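Local coordinates for Afp3 (PDB 6RBN), which probably forms the contractile sheath around the inner tube of the anti-feeding prophage, a contractile injection system, as a member of the phage tail sheath family, at residues A205-N210 with L330-S335; Y278-G283 with A292-N297. One frame throughout, in Å; residues are numbered along the deposited sequence.

In the fold
Well along the chain, after strand 185-188, comes strand 204-207, which pairs with it in parallel and carries the first side of contact 1. Next come helix 271-284 and the loop that follows it, and these meet in contact 2, closing a short loop of eight residues between 278-283 and 292-297. The chain then runs through the hairpin of strands 322-325 and 329-332, and 330-335 returns to 205-210, closing the long loop of contact 1. Contact 2 is therefore nested inside contact 1, their centres about 12 Å apart. They adjoin through a backbone bond, Leu296 N to Leu330 O, joining the loop to the hairpin.

Contact 1. Residues A205-N210 with L330-S335; sequences AVYYPN and LVVWGS
Tyr207 and Val332 meet between a parallel strand pair and a beta-hairpin: Tyr207 sits on strand 204-207, the parallel partner of 185-188, and Val332 on hairpin strand 329-332, in the subtilisin-like region of the tail sheath protein. The segments are not paired as strands, for the closest backbone approach, Tyr207 CA to Gly334 CA, is 8.8 Å, and a single aromatic side chain bridges that distance.

The apolar contact is the main one. CE1 of Tyr207 lies 3.8 Å from CG2 of Val332, and the methyl approaches the ring obliquely. The tyrosine has CG anti to its carbonyl carbon (chi1 -70°), beside the backbone N; although the side chain does not start out toward the hairpin, the CE1 side of the ring reaches it. Val332 offers a branched, rigid surface: its side chain starts out toward 205-210, and CG2 is the methyl doing the touching. Ile274 of helix 271-284 touches both residues, and Ile322 lies against Val332, so the buried junction has further aliphatic neighbours.

Backbone shape matters at Gly334, which lies in loop. At its phi of 137° and psi of 135° a CB would press on the carbonyl O of Trp333, so glycine suits the place; Gly334 O makes a loose approach, 4.5 Å from CE1 of Tyr207. Trp333 points away from this junction and packs on Asn268 of the Afp2 chain.

Tyrosine suits the site because its ring is apolar along the sides yet polar at the end, and that buried end is satisfied: Tyr207 OH is hydrogen-bonded to Tyr278 OH on helix 271-284.

Contact 2. Residues Y278-G283 with A292-N297; sequences YGKTDG and ANVVLN
Thr281 faces Val294 where the loop after helix 271-284 folds back against it, within the subtilisin-like part of the sheath protein. Thr281 CA and Val294 CA are the closest pair of backbone positions, 8.0 Å apart, and both side chains project into the gap.

Lys280 and Val294 contribute most of the buried surface; Thr281 adds a smaller share. CG2 of Val294 comes within 3.5 Å of OG1 of Thr281, the two side chains meeting at a slant. That hydroxyl sits beside its own backbone N, where it hydrogen-bonds O of Val277 one turn earlier, so threonine can present a polar atom to a methyl group without leaving it unsatisfied. Beta-branched Val294 can touch Val277 and Thr281 of successive turns. Its other methyl, CG1, is 4.3 Å from CD of Lys280, a looser contact with the lysine's aliphatic part.

The polar part lies at the partly exposed margin. Lys280 leaves the helix with CG anti to the backbone N (chi1 -175°) and runs extended until a bend at chi3 (-75°) brings its ammonium end beside the Asn297 side chain, the two crossing at about a right angle. Asn297 is held independently through its backbone N, which bonds OD1 of Asn121.

On the helix itself, the salt bridge of Asp282 with Arg351 joins it to helix 347-364. The chemistry implies a division of labour: the buried Thr281 hydroxyl can take a methyl against it because its hydrogen bond goes to Val277 O, while the lysine chain adds apolar cover and leaves its amine near the asparagine, on the partly exposed side.

Contact 1. Residues A205-N210 with L330-S335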
loop_
_atom_site.group_PDB
_atom_site.type_symbol
_atom_site.label_atom_id
_atom_site.label_comp_id
_atom_site.label_asym_id
_atom_site.label_seq_id
_atom_site.Cartn_x
_atom_site.Cartn_y
_atom_site.Cartn_z
ATOM N N ALA D 205 50.713 47.228 -18.616
ATOM C CA ALA D 205 51.678 46.768 -17.627
ATOM C C ALA D 205 53.068 46.836 -18.239
ATOM O O ALA D 205 53.353 46.135 -19.215
ATOM C CB ALA D 205 51.362 45.343 -17.175
ATOM N N VAL D 206 53.925 47.671 -17.669
ATOM C CA VAL D 206 55.289 47.870 -18.148
ATOM C C VAL D 206 56.191 46.890 -17.409
ATOM O O VAL D 206 55.908 46.520 -16.270
ATOM C CB VAL D 206 55.700 49.344 -17.937
ATOM C CG1 VAL D 206 57.080 49.655 -18.490
ATOM C CG2 VAL D 206 54.662 50.269 -18.543
ATOM N N TYR D 207 57.246 46.407 -18.071
ATOM C CA TYR D 207 58.211 45.485 -17.466
ATOM C C TYR D 207 59.609 45.936 -17.864
ATOM O O TYR D 207 59.957 45.903 -19.047
ATOM C CB TYR D 207 57.946 44.046 -17.903
ATOM C CG TYR D 207 56.681 43.476 -17.314
ATOM C CD1 TYR D 207 56.681 42.882 -16.059
ATOM C CD2 TYR D 207 55.475 43.566 -17.992
ATOM C CE1 TYR D 207 55.523 42.371 -15.514
ATOM C CE2 TYR D 207 54.312 43.065 -17.449
ATOM C CZ TYR D 207 54.342 42.470 -16.208
ATOM O OH TYR D 207 53.187 41.964 -15.668
ATOM N N TYR D 208 60.414 46.351 -16.883
ATOM C CA TYR D 208 61.628 47.100 -17.199
ATOM C C TYR D 208 62.822 46.301 -17.733
ATOM O O TYR D 208 63.265 46.618 -18.845
ATOM C CB TYR D 208 62.051 47.951 -15.992
ATOM C CG TYR D 208 63.460 48.493 -16.083
ATOM C CD1 TYR D 208 63.805 49.457 -17.015
ATOM C CD2 TYR D 208 64.438 48.054 -15.206
ATOM C CE1 TYR D 208 65.094 49.939 -17.092
ATOM C CE2 TYR D 208 65.725 48.540 -15.271
ATOM C CZ TYR D 208 66.046 49.485 -16.212
ATOM O OH TYR D 208 67.330 49.974 -16.277
ATOM N N PRO D 209 63.401 45.310 -17.035
ATOM C CA PRO D 209 64.744 44.864 -17.433
ATOM C C PRO D 209 64.722 43.987 -18.676
ATOM O O PRO D 209 63.928 43.052 -18.789
ATOM C CB PRO D 209 65.228 44.061 -16.217
ATOM C CG PRO D 209 64.269 44.367 -15.126
ATOM C CD PRO D 209 62.976 44.559 -15.839
ATOM N N ASN D 210 65.593 44.322 -19.626
ATOM C CA ASN D 210 65.821 43.441 -20.760
ATOM C C ASN D 210 66.491 42.161 -20.290
ATOM O O ASN D 210 67.320 42.163 -19.376
ATOM C CB ASN D 210 66.685 44.118 -21.821
ATOM C CG ASN D 210 65.927 45.152 -22.616
ATOM O OD1 ASN D 210 64.778 44.939 -22.993
ATOM N ND2 ASN D 210 66.571 46.276 -22.888
ATOM N N LEU D 330 65.307 33.889 -11.956
ATOM C CA LEU D 330 64.713 35.133 -12.438
ATOM C C LEU D 330 63.222 35.085 -12.156
ATOM O O LEU D 330 62.498 34.290 -12.763
ATOM C CB LEU D 330 64.975 35.345 -13.925
ATOM C CG LEU D 330 66.420 35.630 -14.312
ATOM C CD1 LEU D 330 66.537 35.769 -15.812
ATOM C CD2 LEU D 330 66.895 36.881 -13.617
ATOM N N VAL D 331 62.765 35.939 -11.251
ATOM C CA VAL D 331 61.379 35.965 -10.810
ATOM C C VAL D 331 60.771 37.293 -11.226
ATOM O O VAL D 331 61.346 38.353 -10.963
ATOM C CB VAL D 331 61.290 35.768 -9.283
ATOM C CG1 VAL D 331 59.858 35.849 -8.806
ATOM C CG2 VAL D 331 61.908 34.449 -8.881
ATOM N N VAL D 332 59.617 37.236 -11.891
ATOM C CA VAL D 332 58.865 38.455 -12.150
ATOM C C VAL D 332 58.309 38.979 -10.829
ATOM O O VAL D 332 57.801 38.222 -9.995
ATOM C CB VAL D 332 57.772 38.202 -13.210
ATOM C CG1 VAL D 332 56.874 37.043 -12.834
ATOM C CG2 VAL D 332 56.948 39.452 -13.449
ATOM N N TRP D 333 58.478 40.277 -10.594
ATOM C CA TRP D 333 58.353 40.797 -9.235
ATOM C C TRP D 333 57.650 42.149 -9.312
ATOM O O TRP D 333 58.301 43.186 -9.454
ATOM C CB TRP D 333 59.729 40.897 -8.596
ATOM C CG TRP D 333 59.757 41.098 -7.129
ATOM C CD1 TRP D 333 60.053 42.243 -6.468
ATOM C CD2 TRP D 333 59.514 40.107 -6.127
ATOM N NE1 TRP D 333 60.000 42.038 -5.114
ATOM C CE2 TRP D 333 59.665 40.731 -4.881
ATOM C CE3 TRP D 333 59.169 38.755 -6.167
ATOM C CZ2 TRP D 333 59.489 40.051 -3.683
ATOM C CZ3 TRP D 333 58.996 38.085 -4.977
ATOM C CH2 TRP D 333 59.154 38.732 -3.754
ATOM N N GLY D 334 56.327 42.127 -9.196
ATOM C CA GLY D 334 55.521 43.320 -9.339
ATOM C C GLY D 334 54.278 43.048 -10.157
ATOM O O GLY D 334 54.352 42.384 -11.194
ATOM N N SER D 335 53.130 43.547 -9.706
ATOM C CA SER D 335 51.861 43.287 -10.377
ATOM C C SER D 335 50.993 44.541 -10.408
ATOM O O SER D 335 49.801 44.502 -10.106
ATOM C CB SER D 335 51.124 42.136 -9.703
ATOM O OG SER D 335 50.727 42.502 -8.397
#

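Contact 2. Residues Y278-G283 with A292-N297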
loop_
_atom_site.group_PDB
_atom_site.type_symbol
_atom_site.label_atom_id
_atom_site.label_comp_id
_atom_site.label_asym_id
_atom_site.label_seq_id
_atom_site.Cartn_x
_atom_site.Cartn_y
_atom_site.Cartn_z
ATOM N N TYR D 278 51.616 34.670 -18.137
ATOM C CA TYR D 278 50.203 34.929 -17.886
ATOM C C TYR D 278 49.372 33.692 -18.184
ATOM O O TYR D 278 48.451 33.356 -17.437
ATOM C CB TYR D 278 49.685 36.109 -18.706
ATOM C CG TYR D 278 50.096 37.483 -18.233
ATOM C CD1 TYR D 278 50.921 37.658 -17.134
ATOM C CD2 TYR D 278 49.568 38.614 -18.833
ATOM C CE1 TYR D 278 51.275 38.921 -16.706
ATOM C CE2 TYR D 278 49.899 39.872 -18.397
ATOM C CZ TYR D 278 50.750 40.020 -17.333
ATOM O OH TYR D 278 51.086 41.276 -16.898
ATOM N N GLY D 279 49.680 33.005 -19.284
ATOM C CA GLY D 279 48.939 31.804 -19.625
ATOM C C GLY D 279 49.225 30.653 -18.682
ATOM O O GLY D 279 48.375 29.787 -18.467
ATOM N N LYS D 280 50.429 30.624 -18.111
ATOM C CA LYS D 280 50.753 29.607 -17.120
ATOM C C LYS D 280 50.029 29.868 -15.807
ATOM O O LYS D 280 49.542 28.937 -15.161
ATOM C CB LYS D 280 52.262 29.557 -16.899
ATOM C CG LYS D 280 52.716 28.459 -15.969
ATOM C CD LYS D 280 54.196 28.564 -15.679
ATOM C CE LYS D 280 55.022 28.113 -16.859
ATOM N NZ LYS D 280 56.468 28.111 -16.526
ATOM N N THR D 281 49.947 31.136 -15.401
ATOM C CA THR D 281 49.328 31.477 -14.124
ATOM C C THR D 281 47.814 31.330 -14.191
ATOM O O THR D 281 47.183 30.840 -13.248
ATOM C CB THR D 281 49.719 32.902 -13.728
ATOM O OG1 THR D 281 51.146 32.999 -13.673
ATOM C CG2 THR D 281 49.160 33.273 -12.369
ATOM N N ASP D 282 47.214 31.735 -15.313
ATOM C CA ASP D 282 45.761 31.673 -15.443
ATOM C C ASP D 282 45.274 30.236 -15.558
ATOM O O ASP D 282 44.174 29.908 -15.102
ATOM C CB ASP D 282 45.305 32.485 -16.653
ATOM C CG ASP D 282 45.610 33.958 -16.510
ATOM O OD1 ASP D 282 45.730 34.433 -15.366
ATOM O OD2 ASP D 282 45.736 34.645 -17.545
ATOM N N GLY D 283 46.078 29.366 -16.168
ATOM C CA GLY D 283 45.692 27.969 -16.271
ATOM C C GLY D 283 45.795 27.237 -14.947
ATOM O O GLY D 283 45.005 26.333 -14.664
ATOM N N ALA D 292 53.057 37.202 -10.366
ATOM C CA ALA D 292 54.279 37.862 -9.931
ATOM C C ALA D 292 55.116 37.028 -8.964
ATOM O O ALA D 292 55.766 37.594 -8.079
ATOM C CB ALA D 292 53.947 39.213 -9.305
ATOM N N ASN D 293 55.103 35.704 -9.082
ATOM C CA ASN D 293 56.136 34.882 -8.463
ATOM C C ASN D 293 56.574 33.756 -9.383
ATOM O O ASN D 293 57.040 32.719 -8.900
ATOM C CB ASN D 293 55.694 34.281 -7.127
ATOM C CG ASN D 293 55.848 35.237 -5.976
ATOM O OD1 ASN D 293 56.839 35.949 -5.887
ATOM N ND2 ASN D 293 54.880 35.242 -5.075
ATOM N N VAL D 294 56.439 33.925 -10.673
ATOM C CA VAL D 294 56.762 32.876 -11.627
ATOM C C VAL D 294 58.231 32.989 -11.991
ATOM O O VAL D 294 58.721 34.071 -12.328
ATOM C CB VAL D 294 55.858 32.982 -12.868
ATOM C CG1 VAL D 294 56.191 31.891 -13.872
ATOM C CG2 VAL D 294 54.401 32.910 -12.460
ATOM N N VAL D 295 58.943 31.875 -11.905
ATOM C CA VAL D 295 60.342 31.814 -12.296
ATOM C C VAL D 295 60.408 31.627 -13.803
ATOM O O VAL D 295 59.775 30.718 -14.354
ATOM C CB VAL D 295 61.069 30.681 -11.558
ATOM C CG1 VAL D 295 62.503 30.570 -12.028
ATOM C CG2 VAL D 295 61.015 30.912 -10.065
ATOM N N LEU D 296 61.165 32.488 -14.474
ATOM C CA LEU D 296 61.220 32.493 -15.929
ATOM C C LEU D 296 62.088 31.340 -16.417
ATOM O O LEU D 296 63.274 31.265 -16.084
ATOM C CB LEU D 296 61.766 33.827 -16.426
ATOM C CG LEU D 296 60.938 35.061 -16.063
ATOM C CD1 LEU D 296 61.647 36.327 -16.493
ATOM C CD2 LEU D 296 59.568 34.985 -16.685
ATOM N N ASN D 297 61.501 30.445 -17.208
ATOM C CA ASN D 297 62.250 29.349 -17.796
ATOM C C ASN D 297 63.054 29.846 -18.988
ATOM O O ASN D 297 62.821 30.937 -19.513
ATOM C CB ASN D 297 61.316 28.227 -18.242
ATOM C CG ASN D 297 60.638 27.543 -17.087
ATOM O OD1 ASN D 297 61.252 27.287 -16.053
ATOM N ND2 ASN D 297 59.359 27.239 -17.252
#